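PDB 6VC6: 6-phospho-alpha-glucosidase from Merdibacter massiliensis, which hydrolyses 6-phosphorylated alpha-glucosides and, as a family 4 glycosidase, probably does so by an NAD- and manganese-dependent redox mechanism. Local coordinates for residues R93-G104 / F274-D285. Numbering follows the deposited sequence.
With G6P (6-O-phosphono-alpha-D-glucopyranose), chain F.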
loop_
_atom_site.group_PDB
_atom_site.type_symbol
_atom_site.label_atom_id
_atom_site.label_comp_id
_atom_site.label_asym_id
_atom_site.label_seq_id
_atom_site.Cartn_x
_atom_site.Cartn_y
_atom_site.Cartn_z
ATOM N N ARG A 93 11.025 -10.364 1.085
ATOM C CA ARG A 93 9.625 -10.730 1.281
ATOM C C ARG A 93 9.475 -12.241 1.387
ATOM O O ARG A 93 8.643 -12.741 2.154
ATOM C CB ARG A 93 8.767 -10.183 0.139
ATOM C CG ARG A 93 7.287 -10.535 0.255
ATOM C CD ARG A 93 6.495 -10.070 -0.960
ATOM N NE ARG A 93 5.066 -10.335 -0.812
ATOM C CZ ARG A 93 4.144 -9.985 -1.703
ATOM N NH1 ARG A 93 4.497 -9.351 -2.813
ATOM N NH2 ARG A 93 2.867 -10.267 -1.485
ATOM N N ARG A 94 10.279 -12.982 0.623
ATOM C CA ARG A 94 10.290 -14.436 0.727
ATOM C C ARG A 94 10.700 -14.880 2.127
ATOM O O ARG A 94 10.078 -15.771 2.717
ATOM C CB ARG A 94 11.233 -15.018 -0.326
ATOM C CG ARG A 94 11.053 -16.499 -0.598
ATOM C CD ARG A 94 11.982 -16.951 -1.714
ATOM N NE ARG A 94 11.698 -18.313 -2.150
ATOM C CZ ARG A 94 12.231 -19.399 -1.601
ATOM N NH1 ARG A 94 13.081 -19.283 -0.589
ATOM N NH2 ARG A 94 11.916 -20.602 -2.062
ATOM N N GLU A 95 11.749 -14.260 2.675
ATOM C CA GLU A 95 12.195 -14.605 4.022
ATOM C C GLU A 95 11.147 -14.234 5.064
ATOM O O GLU A 95 10.964 -14.956 6.051
ATOM C CB GLU A 95 13.523 -13.911 4.328
ATOM C CG GLU A 95 14.667 -14.314 3.412
ATOM C CD GLU A 95 15.249 -15.669 3.764
ATOM O OE1 GLU A 95 15.051 -16.123 4.911
ATOM O OE2 GLU A 95 15.907 -16.280 2.897
ATOM N N ASP A 96 10.453 -13.110 4.863
ATOM C CA ASP A 96 9.376 -12.729 5.771
ATOM C C ASP A 96 8.290 -13.797 5.811
ATOM O O ASP A 96 7.799 -14.159 6.887
ATOM C CB ASP A 96 8.777 -11.388 5.347
ATOM C CG ASP A 96 9.758 -10.238 5.473
ATOM O OD1 ASP A 96 10.739 -10.365 6.235
ATOM O OD2 ASP A 96 9.544 -9.205 4.804
ATOM N N GLU A 97 7.905 -14.317 4.646
ATOM C CA GLU A 97 6.802 -15.267 4.583
ATOM C C GLU A 97 7.237 -16.666 5.004
ATOM O O GLU A 97 6.513 -17.344 5.740
ATOM C CB GLU A 97 6.218 -15.286 3.169
ATOM C CG GLU A 97 5.340 -14.086 2.836
ATOM C CD GLU A 97 5.159 -13.917 1.340
ATOM O OE1 GLU A 97 5.759 -14.708 0.585
ATOM O OE2 GLU A 97 4.420 -13.003 0.913
ATOM N N HIS A 98 8.415 -17.109 4.557
ATOM C CA HIS A 98 8.847 -18.477 4.829
ATOM C C HIS A 98 9.097 -18.694 6.316
ATOM O O HIS A 98 8.611 -19.669 6.904
ATOM C CB HIS A 98 10.107 -18.801 4.025
ATOM C CG HIS A 98 9.832 -19.314 2.646
ATOM N ND1 HIS A 98 10.184 -20.583 2.238
ATOM C CD2 HIS A 98 9.235 -18.728 1.581
ATOM C CE1 HIS A 98 9.816 -20.757 0.980
ATOM N NE2 HIS A 98 9.238 -19.646 0.558
ATOM N N ILE A 99 9.847 -17.788 6.943
ATOM C CA ILE A 99 10.265 -17.994 8.327
ATOM C C ILE A 99 9.066 -17.954 9.268
ATOM O O ILE A 99 8.986 -18.736 10.223
ATOM C CB ILE A 99 11.337 -16.958 8.711
ATOM C CG1 ILE A 99 12.598 -17.178 7.869
ATOM C CG2 ILE A 99 11.659 -17.037 10.196
ATOM C CD1 ILE A 99 13.596 -16.044 7.932
ATOM N N SER A 100 8.114 -17.054 9.012
ATOM C CA SER A 100 6.910 -17.001 9.838
ATOM C C SER A 100 6.116 -18.298 9.731
ATOM O O SER A 100 5.703 -18.874 10.745
ATOM C CB SER A 100 6.046 -15.806 9.431
ATOM O OG SER A 100 6.743 -14.584 9.601
ATOM N N LEU A 101 5.901 -18.777 8.503
ATOM C CA LEU A 101 5.123 -19.996 8.312
ATOM C C LEU A 101 5.859 -21.217 8.847
ATOM O O LEU A 101 5.238 -22.125 9.410
ATOM C CB LEU A 101 4.785 -20.174 6.831
ATOM C CG LEU A 101 3.775 -19.176 6.263
ATOM C CD1 LEU A 101 3.814 -19.173 4.742
ATOM C CD2 LEU A 101 2.374 -19.488 6.767
ATOM N N HIS A 102 7.185 -21.257 8.682
ATOM C CA HIS A 102 7.964 -22.364 9.221
ATOM C C HIS A 102 7.933 -22.402 10.743
ATOM O O HIS A 102 8.199 -23.455 11.332
ATOM C CB HIS A 102 9.414 -22.280 8.736
ATOM C CG HIS A 102 9.598 -22.667 7.300
ATOM N ND1 HIS A 102 9.051 -23.811 6.762
ATOM C CD2 HIS A 102 10.276 -22.065 6.294
ATOM C CE1 HIS A 102 9.380 -23.895 5.485
ATOM N NE2 HIS A 102 10.121 -22.847 5.176
ATOM N N LEU A 103 7.610 -21.283 11.391
ATOM C CA LEU A 103 7.567 -21.204 12.845
ATOM C C LEU A 103 6.145 -21.183 13.393
ATOM O O LEU A 103 5.954 -20.900 14.580
ATOM C CB LEU A 103 8.340 -19.974 13.326
ATOM C CG LEU A 103 9.860 -20.070 13.167
ATOM C CD1 LEU A 103 10.526 -18.742 13.492
ATOM C CD2 LEU A 103 10.422 -21.186 14.038
ATOM N N GLY A 104 5.146 -21.468 12.561
ATOM C CA GLY A 104 3.794 -21.662 13.042
ATOM C C GLY A 104 2.921 -20.431 13.110
ATOM O O GLY A 104 1.948 -20.426 13.874
ATOM N N PHE A 274 -3.843 -19.494 8.262
ATOM C CA PHE A 274 -2.563 -20.184 8.387
ATOM C C PHE A 274 -2.645 -21.607 7.848
ATOM O O PHE A 274 -1.696 -22.096 7.224
ATOM C CB PHE A 274 -2.110 -20.194 9.847
ATOM C CG PHE A 274 -0.956 -21.121 10.118
ATOM C CD1 PHE A 274 0.343 -20.727 9.848
ATOM C CD2 PHE A 274 -1.171 -22.386 10.646
ATOM C CE1 PHE A 274 1.407 -21.576 10.094
ATOM C CE2 PHE A 274 -0.112 -23.240 10.892
ATOM C CZ PHE A 274 1.179 -22.834 10.617
ATOM N N SER A 275 -3.773 -22.285 8.074
ATOM C CA SER A 275 -3.943 -23.682 7.695
ATOM C C SER A 275 -3.878 -23.899 6.189
ATOM O O SER A 275 -3.616 -25.024 5.751
ATOM C CB SER A 275 -5.272 -24.213 8.234
ATOM O OG SER A 275 -6.367 -23.562 7.614
ATOM N N HIS A 276 -4.173 -22.867 5.399
ATOM C CA HIS A 276 -4.263 -22.995 3.950
ATOM C C HIS A 276 -3.122 -22.288 3.226
ATOM O O HIS A 276 -3.227 -22.022 2.025
ATOM C CB HIS A 276 -5.612 -22.470 3.459
ATOM C CG HIS A 276 -6.783 -23.261 3.955
ATOM N ND1 HIS A 276 -7.222 -23.199 5.260
ATOM C CD2 HIS A 276 -7.601 -24.134 3.323
ATOM C CE1 HIS A 276 -8.262 -23.999 5.409
ATOM N NE2 HIS A 276 -8.513 -24.578 4.249
ATOM N N LEU A 277 -2.034 -21.983 3.928
ATOM C CA LEU A 277 -0.875 -21.330 3.337
ATOM C C LEU A 277 0.262 -22.334 3.202
ATOM O O LEU A 277 0.615 -23.014 4.171
ATOM C CB LEU A 277 -0.428 -20.133 4.181
ATOM C CG LEU A 277 -1.291 -18.874 4.073
ATOM C CD1 LEU A 277 -0.791 -17.791 5.019
ATOM C CD2 LEU A 277 -1.335 -18.364 2.640
ATOM N N ASN A 278 0.825 -22.426 2.002
ATOM C CA ASN A 278 1.950 -23.319 1.756
ATOM C C ASN A 278 3.223 -22.706 2.329
ATOM O O ASN A 278 3.634 -21.630 1.880
ATOM C CB ASN A 278 2.110 -23.573 0.262
ATOM C CG ASN A 278 3.017 -24.753 -0.041
ATOM O OD1 ASN A 278 3.882 -25.113 0.758
ATOM N ND2 ASN A 278 2.820 -25.361 -1.205
ATOM N N PRO A 279 3.874 -23.347 3.304
ATOM C CA PRO A 279 5.072 -22.741 3.905
ATOM C C PRO A 279 6.290 -22.748 2.997
ATOM O O PRO A 279 7.221 -21.971 3.239
ATOM C CB PRO A 279 5.314 -23.597 5.159
ATOM C CG PRO A 279 4.059 -24.417 5.342
ATOM C CD PRO A 279 3.494 -24.600 3.974
ATOM N N ASP A 280 6.319 -23.592 1.964
ATOM C CA ASP A 280 7.494 -23.725 1.113
ATOM C C ASP A 280 7.345 -23.047 -0.243
ATOM O O ASP A 280 8.352 -22.851 -0.931
ATOM C CB ASP A 280 7.833 -25.208 0.914
ATOM C CG ASP A 280 8.431 -25.838 2.158
ATOM O OD1 ASP A 280 9.439 -25.306 2.669
ATOM O OD2 ASP A 280 7.893 -26.864 2.628
ATOM N N TYR A 281 6.127 -22.690 -0.646
ATOM C CA TYR A 281 5.884 -21.911 -1.861
ATOM C C TYR A 281 4.894 -20.811 -1.494
ATOM O O TYR A 281 3.688 -21.059 -1.398
ATOM C CB TYR A 281 5.359 -22.783 -2.998
ATOM C CG TYR A 281 5.308 -22.066 -4.329
ATOM C CD1 TYR A 281 6.459 -21.888 -5.088
ATOM C CD2 TYR A 281 4.113 -21.563 -4.825
ATOM C CE1 TYR A 281 6.418 -21.234 -6.305
ATOM C CE2 TYR A 281 4.062 -20.906 -6.040
ATOM C CZ TYR A 281 5.217 -20.743 -6.776
ATOM O OH TYR A 281 5.174 -20.089 -7.986
ATOM N N THR A 282 5.402 -19.600 -1.291
ATOM C CA THR A 282 4.620 -18.511 -0.734
ATOM C C THR A 282 4.224 -17.511 -1.819
ATOM O O THR A 282 4.535 -17.673 -3.002
ATOM C CB THR A 282 5.401 -17.822 0.386
ATOM O OG1 THR A 282 6.590 -17.232 -0.154
ATOM C CG2 THR A 282 5.782 -18.826 1.462
ATOM N N ARG A 283 3.522 -16.456 -1.394
ATOM C CA ARG A 283 3.042 -15.447 -2.335
ATOM C C ARG A 283 4.200 -14.720 -3.008
ATOM O O ARG A 283 4.110 -14.354 -4.187
ATOM C CB ARG A 283 2.128 -14.456 -1.610
ATOM C CG ARG A 283 1.661 -13.283 -2.459
ATOM C CD ARG A 283 0.906 -13.743 -3.696
ATOM N NE ARG A 283 0.558 -12.621 -4.564
ATOM C CZ ARG A 283 0.079 -12.748 -5.797
ATOM N NH1 ARG A 283 -0.111 -13.952 -6.316
ATOM N NH2 ARG A 283 -0.209 -11.668 -6.512
ATOM N N ALA A 284 5.297 -14.502 -2.278
ATOM C CA ALA A 284 6.476 -13.894 -2.885
ATOM C C ALA A 284 7.006 -14.751 -4.026
ATOM O O ALA A 284 7.476 -14.226 -5.043
ATOM C CB ALA A 284 7.560 -13.671 -1.832
ATOM N N ASP A 285 6.931 -16.077 -3.879
ATOM C CA ASP A 285 7.311 -16.963 -4.973
ATOM C C ASP A 285 6.311 -16.879 -6.122
ATOM O O ASP A 285 6.695 -16.975 -7.294
ATOM C CB ASP A 285 7.431 -18.401 -4.468
ATOM C CG ASP A 285 8.488 -18.554 -3.393
ATOM O OD1 ASP A 285 9.651 -18.169 -3.641
ATOM O OD2 ASP A 285 8.156 -19.058 -2.299
HETATM C C1 G6P F . -3.103 -5.351 -1.903
HETATM C C2 G6P F . -2.585 -4.176 -1.061
HETATM C C3 G6P F . -1.107 -3.878 -1.237
HETATM C C4 G6P F . -0.348 -5.183 -1.296
HETATM C C5 G6P F . -0.742 -5.876 -2.587
HETATM C C6 G6P F . -0.092 -7.252 -2.642
HETATM O O1 G6P F . -4.193 -4.906 -2.721
HETATM O O2 G6P F . -3.340 -2.999 -1.378
HETATM O O3 G6P F . -0.621 -3.077 -0.156
HETATM O O4 G6P F . 1.058 -4.916 -1.294
HETATM O O5 G6P F . -2.155 -6.074 -2.714
HETATM O O6 G6P F . 0.044 -7.640 -4.005
HETATM P P G6P F . 0.964 -8.894 -4.408
HETATM O O1P G6P F . 2.346 -8.290 -4.484
HETATM O O2P G6P F . 0.775 -9.883 -3.281
HETATM O O3P G6P F . 0.390 -9.356 -5.726
#
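E97 reaches from helix 89-102 to the start of helix 283-289, where its carboxylate collects two donors on one oxygen. A284 N points at E97 OE1 on the syn side, 2.9 Å away, while the hydroxyl OG1 of T282, the N-cap residue, gives E97 OE1 a second bond of 2.8 Å, arriving nearly in line with the C-O bond. The other oxygen, E97 OE2, takes R93 NE at 3.2 Å from above the carboxylate plane. Glutamate suits the place: extended beyond CG, it is long enough to cross to the other helix, and its negative charge probably suits both the N-terminal end of helix 283-289 and the arginine. D285, three residues after the N-cap, accepts T282 N on the anti lone pair of OD2. The syn lone pair of D285 OD2 receives H98 NE2 at 3.1 Å in an almost straight bond (176°), lying in the imidazole plane, with ring and carboxylate perpendicular. The remaining oxygen, OD1, forms a salt bridge with R94 NE, whose guanidinium lays its face over H98 NE2. A small A284 lets R93 and R94 pass close by its methyl. Farther along, L101 packs its CB on P279 CB and CD2 against F274 and L277. At the other end R93, its CG anti to the backbone N (chi1 179°) and the chain extended to NE, sends NH2 to G6P O2P at 2.8 Å and NH1 to O1P; R283 NE grips G6P O2P at 3.0 Å and NH2 takes O3P. A glutamine in place of E97 would probably leave R93 without its charged mate and its guanidinium less firmly aimed. E97 thus steadies R93, while D238 and E286 hold R283; these arginines, one from each family region, probably balance the phosphate charge, consistent with selection for 6-phosphorylated substrates.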